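Side-chain contacts in V-type ATPase 116 kDa subunit (Meiothermus ruber, PDB 3RRK), which probably forms part of the proton-translocating machinery of a rotary V-type ATPase, this chain being the cytoplasmic N-terminal domain of the larger subunit: residues A[14-19]-A[50-55]; A[72-77]-A[106-111]; A[130-135]-A[226-231]. All coordinates share one frame; numbering follows the deposited sequence.

Overall arrangement
The three contacts are strung along a long, dumbbell-like domain in chain order. Contact 1 lies in the proximal lobe, where strand 15-21 of the four-stranded antiparallel sheet meets the loop leading into helix 56-79. Contact 2 follows in the helical middle, its centre about 36 Å from that of contact 1, and pairs helix 56-79 with helix 94-138. About 34 Å further on, centre to centre, contact 3 sets the same helix 94-138 against helix 224-281, close to the three-stranded sheet of the other lobe. Contacts 1 and 3 are about 68 Å apart between centres, on opposite sides of the chain's centre, so long helices carry the connection between two separate sheet-containing lobes.

Contact 1 of 3, residues A[14-19]-A[50-55]; sequences MEKLIV and GEYRLS
I18 on strand 15-21 and Y52 in the loop before helix 56-79 have their CA atoms 9.9 Å apart, and no hydrogen bond joins the two segments. I18 and Y52 reach for each other from opposite directions. The isoleucine leads with CD1, 3.6 Å from Y52 CE1 and almost as near CZ; CG1, which carries that methyl, sits beside the backbone N (chi1 -53°). This is the proximal lobe: strand 15-21 runs between strands 287-293 and 310-313 of its antiparallel sheet, and I18 also packs on M280 of helix 224-281. K16, two residues earlier on the strand, crosses the tyrosine at about a right angle. K16 CD passes 3.9 Å from Y52 OH, and the chi3 bend beyond it (-74°) sets the course of CE and NZ, NZ ending 4.1 Å from the same oxygen. With the ring cut back to an alanine, I18 CD1 and K16 CD would probably lose their partner, opening a gap between strand and loop. Within the loop, E51 folds its carboxylate over one ring face of Y52, with CD 4.0 Å above the plane and offset toward the rim. K16 NZ and E51 OE2 stay 6.4 Å apart.

Contact 2 of 3, residues A[72-77]-A[106-111]; sequences AEQSLT and SRAEVL
S75 and Q74 of helix 56-79 meet A108 and E109 of helix 94-138 in the helical bundle that spans the middle of this domain, between its two lobes. The helices run in the same general direction, their local axes at 46° with a closest approach of 8.9 Å. S75 and A108 mark the nearest point of the backbones, with CA atoms 5.5 Å apart, and both residues are small enough to let them come that close.

The van der Waals part is modest. A108 directs its methyl toward the other helix, and S75 meets it with both side-chain atoms, OG lying 4.0 Å from A108 CB. That hydroxyl has its polar partner in its own helix, the carbonyl O of Q71, so it serves A108 as a surface. L260 of helix 224-281 touches S75 as well, which brings a third helix up to the same spot.

Q74 brings one polar atom, OE1, to the contact. Its chain bends at chi2 (-96°), which turns the amide toward helix 94-138, and OE1 rests 3.8 Å from A108 CB. The same oxygen is 3.6 Å from E109 N without forming a hydrogen bond. E109 offers only the base of its side chain to the glutamine; further out, its OE2 makes a salt bridge with K113 NZ, one turn along the same helix.

No hydrogen bond links the two segments. E73 OE2 reaches W264 NE1 of helix 224-281, while the backbone O of E73 is used within its own helix, where it accepts two donors from a single residue: T77 N at 3.0 Å, and T77 OG1 at 3.2 Å, the hydroxyl standing above the carbonyl plane, 45° out of it.

Contact 3 of 3, residues A[130-135]-A[226-231]; sequences KAAEKL and KAAARM
A132 and A228 face each other where helix 94-138 crosses helix 224-281, each directing its methyl toward the opposite backbone. Their CA atoms are 5.2 Å apart, the nearest the two backbones come by CA. The two methyls do not meet head-on. A228 CB settles nearer the backbone of the partner, 3.5 Å from A132 O, whereas A132 CB is 4.3 Å from A228 CB. Alanines at the crossing keep the local axes to 8.6 Å at closest approach, with the helix directions at 136°, closer to antiparallel than to parallel.

M231 comes in beside this pair, one turn beyond A228. CG stands beside the backbone N (chi1 -76°) and the chain then runs out extended, which carries the thioether to A132. SD and CE share the work, A132 CB lying 4.0 Å from M231 CE and just as near the sulfur. A132 is therefore met by two different surfaces: the methyl of A228 reaches its carbonyl side, and the end of the methionine reaches its CB. No hydrogen bond crosses here; methyl and thioether packing, with one methyl against a carbonyl oxygen, makes the contact.

E133 adds little: its backbone N lies 4.4 Å from A228 CB, and its carboxylate turns to K130 of its own helix in a long salt bridge, NZ to OE1 at 3.8 Å. A sulfate ion, probably from the crystallisation liquor, lies near both residues.

F128 of helix 94-138 also packs on M231, together with F215 and Y219 from the loop region before helix 224-281, while A136 touches A228 one turn further along. On the other side K134 NZ makes a weak hydrogen bond to P182 O, at the end of strand 177-182, an outermost strand of the three-stranded sheet.

Contact 1 of 3, residues A[14-19]-A[50-55]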
# COMPACT_ATOMS: atom_id res chain seq x y z
N MET A 14 1.46 -46.99 9.49
CA MET A 14 0.44 -46.27 10.24
C MET A 14 -0.34 -45.25 9.37
O MET A 14 -1.43 -45.56 8.89
CB MET A 14 1.05 -45.57 11.47
CG MET A 14 1.83 -46.49 12.42
SD MET A 14 0.81 -47.66 13.34
CE MET A 14 2.01 -48.32 14.50
N GLU A 15 0.23 -44.06 9.17
CA GLU A 15 -0.44 -42.98 8.41
C GLU A 15 -0.12 -43.00 6.91
O GLU A 15 1.05 -43.12 6.52
CB GLU A 15 -0.08 -41.60 8.98
CG GLU A 15 -0.60 -41.33 10.38
CD GLU A 15 -0.06 -40.02 10.95
OE1 GLU A 15 0.88 -39.45 10.34
OE2 GLU A 15 -0.57 -39.57 12.00
N LYS A 16 -1.15 -42.86 6.09
CA LYS A 16 -0.99 -42.83 4.64
C LYS A 16 -0.25 -41.56 4.21
O LYS A 16 -0.51 -40.49 4.74
CB LYS A 16 -2.34 -42.93 3.93
CG LYS A 16 -2.28 -42.73 2.42
CD LYS A 16 -3.61 -43.02 1.73
CE LYS A 16 -3.89 -44.51 1.66
NZ LYS A 16 -5.14 -44.81 0.91
N LEU A 17 0.68 -41.70 3.26
CA LEU A 17 1.36 -40.54 2.70
C LEU A 17 1.06 -40.42 1.21
O LEU A 17 1.01 -41.41 0.49
CB LEU A 17 2.88 -40.60 2.90
CG LEU A 17 3.63 -39.45 2.20
CD1 LEU A 17 3.65 -38.14 3.05
CD2 LEU A 17 5.03 -39.86 1.79
N ILE A 18 0.84 -39.20 0.76
CA ILE A 18 0.56 -38.97 -0.64
C ILE A 18 1.48 -37.86 -1.10
O ILE A 18 1.54 -36.81 -0.48
CB ILE A 18 -0.90 -38.60 -0.88
CG1 ILE A 18 -1.82 -39.63 -0.23
CG2 ILE A 18 -1.20 -38.51 -2.36
CD1 ILE A 18 -2.97 -39.02 0.52
N VAL A 19 2.21 -38.11 -2.17
CA VAL A 19 3.21 -37.18 -2.63
C VAL A 19 3.07 -36.96 -4.12
O VAL A 19 2.79 -37.90 -4.86
CB VAL A 19 4.61 -37.72 -2.37
CG1 VAL A 19 5.65 -36.65 -2.68
CG2 VAL A 19 4.73 -38.19 -0.93
N GLY A 50 -8.57 -37.01 -7.50
CA GLY A 50 -9.82 -36.26 -7.42
C GLY A 50 -10.49 -36.36 -6.06
O GLY A 50 -11.01 -35.38 -5.54
N GLU A 51 -10.47 -37.56 -5.49
CA GLU A 51 -11.03 -37.81 -4.17
C GLU A 51 -10.46 -36.91 -3.07
O GLU A 51 -11.13 -36.64 -2.07
CB GLU A 51 -10.82 -39.28 -3.80
CG GLU A 51 -10.74 -39.54 -2.31
CD GLU A 51 -10.03 -40.84 -2.00
OE1 GLU A 51 -9.32 -41.36 -2.89
OE2 GLU A 51 -10.19 -41.35 -0.87
N TYR A 52 -9.24 -36.43 -3.25
CA TYR A 52 -8.61 -35.56 -2.25
C TYR A 52 -8.95 -34.08 -2.47
O TYR A 52 -8.22 -33.18 -2.03
CB TYR A 52 -7.10 -35.81 -2.21
CG TYR A 52 -6.77 -37.24 -1.84
CD1 TYR A 52 -6.79 -37.65 -0.51
CD2 TYR A 52 -6.47 -38.18 -2.82
CE1 TYR A 52 -6.50 -38.96 -0.17
CE2 TYR A 52 -6.18 -39.49 -2.48
CZ TYR A 52 -6.20 -39.88 -1.15
OH TYR A 52 -5.92 -41.18 -0.81
N ARG A 53 -10.07 -33.85 -3.14
CA ARG A 53 -10.61 -32.53 -3.44
C ARG A 53 -11.13 -31.88 -2.16
O ARG A 53 -11.88 -32.50 -1.41
CB ARG A 53 -11.76 -32.72 -4.42
CG ARG A 53 -12.49 -31.48 -4.88
CD ARG A 53 -13.78 -31.91 -5.59
NE ARG A 53 -14.32 -30.89 -6.49
CZ ARG A 53 -15.15 -29.92 -6.11
NH1 ARG A 53 -15.54 -29.82 -4.85
NH2 ARG A 53 -15.59 -29.05 -7.01
N LEU A 54 -10.73 -30.63 -1.90
CA LEU A 54 -11.14 -29.92 -0.69
C LEU A 54 -12.65 -29.79 -0.59
O LEU A 54 -13.32 -29.48 -1.58
CB LEU A 54 -10.54 -28.51 -0.69
CG LEU A 54 -9.03 -28.34 -0.59
CD1 LEU A 54 -8.67 -26.88 -0.67
CD2 LEU A 54 -8.51 -28.93 0.70
N SER A 55 -13.20 -30.01 0.61
CA SER A 55 -14.64 -29.80 0.85
C SER A 55 -14.99 -28.31 0.91
O SER A 55 -14.12 -27.48 1.15
CB SER A 55 -15.11 -30.51 2.13
OG SER A 55 -14.53 -29.96 3.30

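Contact 2 of 3, residues A[72-77]-A[106-111]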
# COMPACT_ATOMS: atom_id res chain seq x y z
N ALA A 72 -2.08 -9.80 8.38
CA ALA A 72 -0.82 -9.70 9.10
C ALA A 72 0.21 -8.92 8.27
O ALA A 72 0.89 -8.04 8.79
CB ALA A 72 -0.30 -11.07 9.49
N GLU A 73 0.32 -9.24 6.98
CA GLU A 73 1.22 -8.47 6.11
C GLU A 73 0.88 -6.99 6.18
O GLU A 73 1.73 -6.16 6.46
CB GLU A 73 1.16 -8.95 4.66
CG GLU A 73 2.04 -10.18 4.41
CD GLU A 73 1.93 -10.76 3.00
OE1 GLU A 73 1.06 -10.31 2.21
OE2 GLU A 73 2.71 -11.69 2.68
N GLN A 74 -0.38 -6.66 5.93
CA GLN A 74 -0.79 -5.28 5.97
C GLN A 74 -0.40 -4.64 7.31
O GLN A 74 0.15 -3.54 7.32
CB GLN A 74 -2.29 -5.16 5.66
CG GLN A 74 -2.92 -3.80 5.96
CD GLN A 74 -3.60 -3.75 7.33
OE1 GLN A 74 -3.24 -2.94 8.18
NE2 GLN A 74 -4.59 -4.62 7.54
N SER A 75 -0.62 -5.33 8.42
CA SER A 75 -0.26 -4.79 9.73
C SER A 75 1.25 -4.60 9.91
O SER A 75 1.68 -3.56 10.42
CB SER A 75 -0.84 -5.63 10.86
OG SER A 75 -2.24 -5.78 10.71
N LEU A 76 2.04 -5.58 9.50
CA LEU A 76 3.49 -5.52 9.66
C LEU A 76 4.08 -4.36 8.86
O LEU A 76 4.99 -3.66 9.32
CB LEU A 76 4.11 -6.85 9.28
CG LEU A 76 3.87 -7.98 10.29
CD1 LEU A 76 4.15 -9.33 9.64
CD2 LEU A 76 4.71 -7.81 11.54
N THR A 77 3.52 -4.15 7.67
CA THR A 77 3.90 -3.01 6.84
C THR A 77 3.74 -1.68 7.55
O THR A 77 4.66 -0.85 7.58
CB THR A 77 3.11 -3.00 5.53
OG1 THR A 77 3.48 -4.13 4.73
CG2 THR A 77 3.39 -1.72 4.76
N SER A 106 -7.27 -3.84 12.33
CA SER A 106 -8.10 -2.65 12.22
C SER A 106 -7.37 -1.40 12.73
O SER A 106 -7.42 -0.34 12.11
CB SER A 106 -9.41 -2.84 12.97
OG SER A 106 -10.28 -3.64 12.20
N ARG A 107 -6.69 -1.52 13.86
CA ARG A 107 -5.96 -0.39 14.38
C ARG A 107 -4.83 -0.02 13.46
O ARG A 107 -4.57 1.16 13.23
CB ARG A 107 -5.43 -0.66 15.78
CG ARG A 107 -6.36 -0.20 16.89
CD ARG A 107 -5.95 -0.82 18.22
NE ARG A 107 -4.68 -0.30 18.72
CZ ARG A 107 -3.78 -1.03 19.39
NH1 ARG A 107 -3.99 -2.33 19.61
NH2 ARG A 107 -2.65 -0.46 19.82
N ALA A 108 -4.15 -1.01 12.90
CA ALA A 108 -3.01 -0.69 12.07
C ALA A 108 -3.54 -0.02 10.82
O ALA A 108 -2.95 0.94 10.31
CB ALA A 108 -2.18 -1.94 11.74
N GLU A 109 -4.67 -0.49 10.32
CA GLU A 109 -5.16 0.09 9.08
C GLU A 109 -5.45 1.57 9.25
O GLU A 109 -5.08 2.38 8.39
CB GLU A 109 -6.40 -0.64 8.57
CG GLU A 109 -6.71 -0.35 7.11
CD GLU A 109 -8.14 -0.70 6.73
OE1 GLU A 109 -8.95 -0.98 7.65
OE2 GLU A 109 -8.46 -0.69 5.52
N VAL A 110 -6.08 1.91 10.37
CA VAL A 110 -6.48 3.27 10.69
C VAL A 110 -5.25 4.14 10.96
O VAL A 110 -5.08 5.19 10.35
CB VAL A 110 -7.46 3.27 11.89
CG1 VAL A 110 -7.52 4.61 12.58
CG2 VAL A 110 -8.84 2.81 11.45
N LEU A 111 -4.39 3.71 11.86
CA LEU A 111 -3.14 4.43 12.13
C LEU A 111 -2.34 4.70 10.87
O LEU A 111 -1.92 5.83 10.64
CB LEU A 111 -2.29 3.67 13.13
CG LEU A 111 -3.02 3.64 14.48
CD1 LEU A 111 -2.30 2.77 15.50
CD2 LEU A 111 -3.19 5.06 14.98

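Contact 3 of 3, residues A[130-135]-A[226-231]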
# COMPACT_ATOMS: atom_id res chain seq x y z
N LYS A 130 5.19 28.85 1.28
CA LYS A 130 5.56 30.25 1.05
C LYS A 130 4.82 30.85 -0.13
O LYS A 130 4.47 32.02 -0.11
CB LYS A 130 7.07 30.41 0.89
CG LYS A 130 7.85 30.17 2.17
CD LYS A 130 7.34 31.04 3.33
CE LYS A 130 7.86 30.53 4.67
NZ LYS A 130 7.58 31.45 5.82
N ALA A 131 4.57 30.04 -1.16
CA ALA A 131 3.87 30.52 -2.34
C ALA A 131 2.46 30.98 -1.97
O ALA A 131 2.02 32.06 -2.36
CB ALA A 131 3.81 29.44 -3.39
N ALA A 132 1.75 30.15 -1.21
CA ALA A 132 0.40 30.49 -0.77
C ALA A 132 0.37 31.73 0.14
O ALA A 132 -0.58 32.51 0.10
CB ALA A 132 -0.24 29.30 -0.09
N GLU A 133 1.39 31.89 0.97
CA GLU A 133 1.48 33.06 1.83
C GLU A 133 1.60 34.31 0.97
O GLU A 133 0.82 35.25 1.11
CB GLU A 133 2.67 32.93 2.78
CG GLU A 133 2.93 34.15 3.62
CD GLU A 133 4.01 33.93 4.67
OE1 GLU A 133 4.14 32.79 5.16
OE2 GLU A 133 4.73 34.90 5.00
N LYS A 134 2.57 34.29 0.07
CA LYS A 134 2.83 35.42 -0.81
C LYS A 134 1.59 35.83 -1.60
O LYS A 134 1.18 36.99 -1.57
CB LYS A 134 3.99 35.12 -1.77
CG LYS A 134 5.34 34.81 -1.10
CD LYS A 134 5.62 35.76 0.04
CE LYS A 134 7.04 35.59 0.55
NZ LYS A 134 8.06 36.06 -0.43
N LEU A 135 1.02 34.87 -2.31
CA LEU A 135 -0.12 35.11 -3.20
C LEU A 135 -1.34 35.62 -2.46
O LEU A 135 -2.03 36.52 -2.93
CB LEU A 135 -0.48 33.83 -3.94
CG LEU A 135 0.58 33.35 -4.93
CD1 LEU A 135 0.29 31.92 -5.35
CD2 LEU A 135 0.62 34.28 -6.13
N LYS A 226 -8.10 31.80 2.20
CA LYS A 226 -8.50 30.69 3.04
C LYS A 226 -7.43 29.59 3.02
O LYS A 226 -7.03 29.09 4.07
CB LYS A 226 -9.87 30.14 2.61
CG LYS A 226 -10.97 31.19 2.63
CD LYS A 226 -12.28 30.63 3.19
CE LYS A 226 -13.37 31.69 3.25
NZ LYS A 226 -14.57 31.19 3.99
N ALA A 227 -6.96 29.26 1.81
CA ALA A 227 -5.93 28.24 1.62
C ALA A 227 -4.68 28.49 2.47
O ALA A 227 -4.21 27.60 3.18
CB ALA A 227 -5.55 28.16 0.15
N ALA A 228 -4.16 29.71 2.39
CA ALA A 228 -3.01 30.11 3.19
C ALA A 228 -3.27 30.05 4.69
O ALA A 228 -2.36 29.80 5.48
CB ALA A 228 -2.55 31.50 2.79
N ALA A 229 -4.50 30.27 5.10
CA ALA A 229 -4.81 30.28 6.51
C ALA A 229 -4.89 28.86 7.06
O ALA A 229 -4.34 28.57 8.12
CB ALA A 229 -6.08 31.05 6.78
N ARG A 230 -5.56 27.97 6.33
CA ARG A 230 -5.59 26.55 6.67
C ARG A 230 -4.19 25.92 6.66
O ARG A 230 -3.84 25.12 7.53
CB ARG A 230 -6.52 25.77 5.74
CG ARG A 230 -6.58 24.28 6.06
CD ARG A 230 -7.73 23.59 5.33
NE ARG A 230 -7.79 22.15 5.60
CZ ARG A 230 -7.12 21.23 4.90
NH1 ARG A 230 -6.34 21.59 3.90
NH2 ARG A 230 -7.23 19.95 5.21
N MET A 231 -3.38 26.28 5.68
CA MET A 231 -2.01 25.79 5.64
C MET A 231 -1.23 26.23 6.87
O MET A 231 -0.40 25.49 7.38
CB MET A 231 -1.30 26.31 4.41
CG MET A 231 -1.69 25.62 3.15
SD MET A 231 -0.38 25.83 1.96
CE MET A 231 -1.30 25.52 0.45